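Local coordinates for DNA protection during starvation protein (Halobacterium salinarum, PDB 1TJO), which probably oxidises iron(II) with hydrogen peroxide and stores it as a ferric mineral inside a hollow dodecamer, protecting DNA from oxidative damage, at residues A[9-22]-A[82-94]. Numbering follows the deposited sequence.
Sequences ATAGEVEGSDALRM and AERVQALGGVPHA. With FE (Fe (III) ion), chain F; MG (magnesium ion), chain Q.
E15 N donates to G89 O at 2.8 Å, a direct hydrogen bond between the N-terminal loop 9-22 and the Schellman motif that ends helix 60-87 of this ferritin-like four-helix bundle. The donor lies above the carbonyl plane, with an N-H...O angle of 154°. E15 CG, set between its own N and carbonyl carbon (chi1 53°), lies 3.3 Å from the same oxygen. V14 CA adds a CA-H...O contact to it. G89 is the C-prime residue, and a side chain there would clash with G16 O and E15 CG. V91 is the apolar wedge on one flank. Its CG2 meets A9 CB at 4.0 Å and T10 O, while CB and CG1 rest on A11 CA. Two waters bridge here: one joins G12 N to V91 O, the other E13 O to V91 N. On the other flank L20 CD1 reaches A87 CB and R84 NH1, and M22 CE touches L88 CD2. L88 CD2 also sits on one face of the R84 guanidinium, 3.9 Å above the plane and offset toward the rim. R84 NH2 forms salt bridges with D145 of the same chain and E160 of another subunit, and its NE hydrogen-bonds T148 OG1. S17 CB packs 3.5 Å from A87 O. Its OG, anti to the backbone N (chi1 176°), accepts from L20 N in an ST motif. An alanine here would keep CB against A87 O but would probably leave L20 N without its acceptor, and the 17-22 loop, still held by its backbone bonds, with one tie fewer. The helix end also carries metal ligands. E83 binds iron(III) with D79 and with H52 of a neighbouring subunit. Q86, assigned to iron translocation, binds magnesium through OE1 at 2.4 Å.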
loop_
_atom_site.group_PDB
_atom_site.type_symbol
_atom_site.label_atom_id
_atom_site.label_comp_id
_atom_site.label_asym_id
_atom_site.label_seq_id
_atom_site.Cartn_x
_atom_site.Cartn_y
_atom_site.Cartn_z
ATOM N N ALA A 9 27.042 -19.912 -26.704
ATOM C CA ALA A 9 28.208 -19.219 -26.222
ATOM C C ALA A 9 29.032 -20.230 -25.425
ATOM O O ALA A 9 28.508 -21.126 -24.767
ATOM C CB ALA A 9 27.836 -17.982 -25.339
ATOM N N THR A 10 30.346 -20.101 -25.514
ATOM C CA THR A 10 31.239 -20.998 -24.813
ATOM C C THR A 10 31.735 -20.362 -23.532
ATOM O O THR A 10 32.188 -19.215 -23.533
ATOM C CB THR A 10 32.439 -21.285 -25.752
ATOM O OG1 THR A 10 31.955 -21.983 -26.902
ATOM C CG2 THR A 10 33.427 -22.197 -25.076
ATOM N N ALA A 11 31.689 -21.097 -22.439
ATOM C CA ALA A 11 32.167 -20.586 -21.160
ATOM C C ALA A 11 33.575 -20.040 -21.315
ATOM O O ALA A 11 34.415 -20.658 -22.005
ATOM C CB ALA A 11 32.181 -21.679 -20.148
ATOM N N GLY A 12 33.844 -18.910 -20.664
ATOM C CA GLY A 12 35.148 -18.268 -20.740
ATOM C C GLY A 12 35.381 -17.311 -21.909
ATOM O O GLY A 12 36.346 -16.559 -21.901
ATOM N N GLU A 13 34.530 -17.317 -22.922
ATOM C CA GLU A 13 34.688 -16.353 -24.015
ATOM C C GLU A 13 33.972 -15.062 -23.654
ATOM O O GLU A 13 32.988 -15.080 -22.891
ATOM C CB GLU A 13 34.127 -16.900 -25.318
ATOM C CG GLU A 13 35.004 -18.022 -25.866
ATOM C CD GLU A 13 34.571 -18.512 -27.234
ATOM O OE1 GLU A 13 35.006 -19.617 -27.614
ATOM O OE2 GLU A 13 33.811 -17.800 -27.929
ATOM N N VAL A 14 34.448 -13.959 -24.223
ATOM C CA VAL A 14 33.893 -12.641 -23.986
ATOM C C VAL A 14 33.816 -11.858 -25.287
ATOM O O VAL A 14 34.829 -11.650 -25.974
ATOM C CB VAL A 14 34.736 -11.854 -22.977
ATOM C CG1 VAL A 14 34.163 -10.433 -22.748
ATOM C CG2 VAL A 14 34.789 -12.588 -21.647
ATOM N N GLU A 15 32.630 -11.392 -25.640
ATOM C CA GLU A 15 32.449 -10.759 -26.938
ATOM C C GLU A 15 32.306 -9.250 -26.905
ATOM O O GLU A 15 32.357 -8.598 -27.951
ATOM C CB GLU A 15 31.310 -11.396 -27.716
ATOM C CG GLU A 15 29.983 -11.518 -27.050
ATOM C CD GLU A 15 28.869 -11.928 -28.016
ATOM O OE1 GLU A 15 29.174 -12.400 -29.144
ATOM O OE2 GLU A 15 27.688 -11.777 -27.625
ATOM N N GLY A 16 32.201 -8.685 -25.715
ATOM C CA GLY A 16 31.868 -7.288 -25.570
ATOM C C GLY A 16 30.437 -7.038 -25.970
ATOM O O GLY A 16 29.637 -7.984 -26.049
ATOM N N SER A 17 30.091 -5.761 -26.149
ATOM C CA SER A 17 28.756 -5.367 -26.546
ATOM C C SER A 17 28.832 -4.200 -27.508
ATOM O O SER A 17 29.430 -3.174 -27.179
ATOM C CB SER A 17 27.999 -4.884 -25.296
ATOM O OG SER A 17 26.717 -4.385 -25.599
ATOM N N ASP A 18 28.150 -4.283 -28.639
ATOM C CA ASP A 18 28.029 -3.095 -29.493
ATOM C C ASP A 18 26.945 -2.127 -29.008
ATOM O O ASP A 18 27.094 -0.921 -29.163
ATOM C CB ASP A 18 27.819 -3.473 -30.951
ATOM C CG ASP A 18 29.034 -4.164 -31.552
ATOM O OD1 ASP A 18 30.187 -3.696 -31.355
ATOM O OD2 ASP A 18 28.927 -5.194 -32.247
ATOM N N ALA A 19 25.861 -2.632 -28.433
ATOM C CA ALA A 19 24.860 -1.742 -27.805
ATOM C C ALA A 19 25.496 -0.855 -26.759
ATOM O O ALA A 19 25.162 0.331 -26.670
ATOM C CB ALA A 19 23.720 -2.513 -27.160
ATOM N N LEU A 20 26.349 -1.451 -25.931
ATOM C CA LEU A 20 26.998 -0.721 -24.848
ATOM C C LEU A 20 28.326 -0.101 -25.277
ATOM O O LEU A 20 28.972 0.518 -24.447
ATOM C CB LEU A 20 27.223 -1.619 -23.623
ATOM C CG LEU A 20 25.966 -2.244 -23.033
ATOM C CD1 LEU A 20 26.288 -2.980 -21.753
ATOM C CD2 LEU A 20 24.897 -1.185 -22.774
ATOM N N ARG A 21 28.710 -0.225 -26.545
ATOM C CA ARG A 21 29.939 0.366 -27.030
ATOM C C ARG A 21 31.138 -0.004 -26.147
ATOM O O ARG A 21 31.937 0.844 -25.760
ATOM C CB ARG A 21 29.783 1.885 -27.109
ATOM C CG ARG A 21 28.671 2.363 -28.007
ATOM C CD ARG A 21 28.987 2.331 -29.486
ATOM N NE ARG A 21 27.808 2.567 -30.339
ATOM C CZ ARG A 21 27.363 3.759 -30.698
ATOM N NH1 ARG A 21 27.997 4.865 -30.329
ATOM N NH2 ARG A 21 26.277 3.842 -31.442
ATOM N N MET A 22 31.244 -1.284 -25.853
ATOM C CA MET A 22 32.324 -1.837 -25.053
ATOM C C MET A 22 32.959 -2.921 -25.861
ATOM O O MET A 22 32.389 -3.988 -26.085
ATOM C CB MET A 22 31.810 -2.408 -23.721
ATOM C CG MET A 22 32.913 -2.470 -22.669
ATOM S SD MET A 22 33.169 -0.893 -21.898
ATOM C CE MET A 22 31.813 -0.902 -20.810
ATOM N N ALA A 82 26.226 -11.197 -12.279
ATOM C CA ALA A 82 26.003 -12.141 -13.379
ATOM C C ALA A 82 25.367 -11.456 -14.570
ATOM O O ALA A 82 25.752 -11.726 -15.723
ATOM C CB ALA A 82 25.119 -13.284 -12.917
ATOM N N GLU A 83 24.366 -10.591 -14.327
ATOM C CA GLU A 83 23.749 -9.897 -15.457
ATOM C C GLU A 83 24.739 -8.941 -16.158
ATOM O O GLU A 83 24.669 -8.794 -17.372
ATOM C CB GLU A 83 22.481 -9.192 -15.018
ATOM C CG GLU A 83 21.480 -10.279 -14.586
ATOM C CD GLU A 83 20.092 -9.789 -14.254
ATOM O OE1 GLU A 83 19.198 -10.619 -13.903
ATOM O OE2 GLU A 83 19.891 -8.578 -14.370
ATOM N N ARG A 84 25.641 -8.348 -15.392
ATOM C CA ARG A 84 26.677 -7.476 -15.985
ATOM C C ARG A 84 27.688 -8.276 -16.798
ATOM O O ARG A 84 28.075 -7.854 -17.889
ATOM C CB ARG A 84 27.342 -6.609 -14.914
ATOM C CG ARG A 84 28.159 -5.474 -15.471
ATOM C CD ARG A 84 27.311 -4.468 -16.251
ATOM N NE ARG A 84 28.148 -3.405 -16.765
ATOM C CZ ARG A 84 27.740 -2.503 -17.657
ATOM N NH1 ARG A 84 26.467 -2.501 -18.082
ATOM N NH2 ARG A 84 28.615 -1.592 -18.110
ATOM N N VAL A 85 28.117 -9.439 -16.302
ATOM C CA VAL A 85 28.956 -10.328 -17.107
ATOM C C VAL A 85 28.303 -10.619 -18.437
ATOM O O VAL A 85 28.937 -10.479 -19.472
ATOM C CB VAL A 85 29.205 -11.647 -16.416
ATOM C CG1 VAL A 85 29.861 -12.703 -17.325
ATOM C CG2 VAL A 85 30.127 -11.387 -15.201
ATOM N N GLN A 86 27.035 -10.988 -18.393
ATOM C CA GLN A 86 26.305 -11.289 -19.613
ATOM C C GLN A 86 26.149 -10.063 -20.539
ATOM O O GLN A 86 26.379 -10.189 -21.735
ATOM C CB GLN A 86 24.962 -11.904 -19.260
ATOM C CG GLN A 86 24.477 -12.880 -20.250
ATOM C CD GLN A 86 23.859 -12.161 -21.364
ATOM O OE1 GLN A 86 23.903 -12.574 -22.529
ATOM N NE2 GLN A 86 23.314 -11.030 -21.043
ATOM N N ALA A 87 25.897 -8.888 -19.971
ATOM C CA ALA A 87 25.747 -7.664 -20.742
ATOM C C ALA A 87 27.018 -7.300 -21.468
ATOM O O ALA A 87 26.946 -6.745 -22.570
ATOM C CB ALA A 87 25.286 -6.515 -19.912
ATOM N N LEU A 88 28.156 -7.633 -20.864
ATOM C CA LEU A 88 29.461 -7.353 -21.451
ATOM C C LEU A 88 29.928 -8.467 -22.396
ATOM O O LEU A 88 31.059 -8.432 -22.879
ATOM C CB LEU A 88 30.478 -7.110 -20.365
ATOM C CG LEU A 88 30.274 -5.852 -19.514
ATOM C CD1 LEU A 88 31.291 -5.808 -18.463
ATOM C CD2 LEU A 88 30.309 -4.589 -20.332
ATOM N N GLY A 89 29.058 -9.439 -22.654
ATOM C CA GLY A 89 29.305 -10.482 -23.640
ATOM C C GLY A 89 30.061 -11.701 -23.131
ATOM O O GLY A 89 30.634 -12.445 -23.920
ATOM N N GLY A 90 30.105 -11.877 -21.812
ATOM C CA GLY A 90 30.667 -13.031 -21.194
ATOM C C GLY A 90 29.640 -14.057 -20.755
ATOM O O GLY A 90 28.413 -13.845 -20.906
ATOM N N VAL A 91 30.141 -15.137 -20.159
ATOM C CA VAL A 91 29.310 -16.202 -19.630
ATOM C C VAL A 91 29.436 -16.301 -18.114
ATOM O O VAL A 91 30.457 -16.686 -17.581
ATOM C CB VAL A 91 29.721 -17.567 -20.279
ATOM C CG1 VAL A 91 28.918 -18.698 -19.722
ATOM C CG2 VAL A 91 29.552 -17.514 -21.758
ATOM N N PRO A 92 28.405 -15.919 -17.380
ATOM C CA PRO A 92 28.513 -15.943 -15.929
ATOM C C PRO A 92 28.621 -17.355 -15.393
ATOM O O PRO A 92 27.951 -18.276 -15.874
ATOM C CB PRO A 92 27.245 -15.278 -15.465
ATOM C CG PRO A 92 26.315 -15.391 -16.602
ATOM C CD PRO A 92 27.100 -15.434 -17.850
ATOM N N HIS A 93 29.436 -17.557 -14.371
ATOM C CA HIS A 93 29.539 -18.906 -13.785
ATOM C C HIS A 93 28.148 -19.272 -13.270
ATOM O O HIS A 93 27.493 -18.400 -12.678
ATOM C CB HIS A 93 30.520 -18.953 -12.627
ATOM C CG HIS A 93 31.932 -18.592 -12.979
ATOM N ND1 HIS A 93 32.593 -19.060 -14.102
ATOM C CD2 HIS A 93 32.803 -17.770 -12.347
ATOM C CE1 HIS A 93 33.820 -18.560 -14.121
ATOM N NE2 HIS A 93 33.971 -17.769 -13.072
ATOM N N ALA A 94 27.711 -20.530 -13.460
ATOM C CA ALA A 94 26.332 -20.871 -13.204
ATOM C C ALA A 94 26.102 -22.038 -12.272
ATOM O O ALA A 94 25.331 -21.915 -11.307
ATOM C CB ALA A 94 25.620 -21.085 -14.525
HETATM FE FE FE F . 18.039 -11.041 -12.455
HETATM MG MG MG Q . 23.832 -11.393 -24.635
HETATM O O HOH W 1 32.119 -18.679 -17.992
HETATM O O HOH W 2 32.934 -15.704 -20.090
HETATM O O HOH W 3 25.617 -12.396 -25.269
HETATM O O HOH W 4 26.881 -8.518 -25.097
HETATM O O HOH W 5 24.541 -9.556 -23.877
HETATM O O HOH W 6 16.774 -11.665 -10.714
HETATM O O HOH W 7 16.745 -9.628 -12.781
HETATM O O HOH W 8 23.760 -10.484 -26.516
#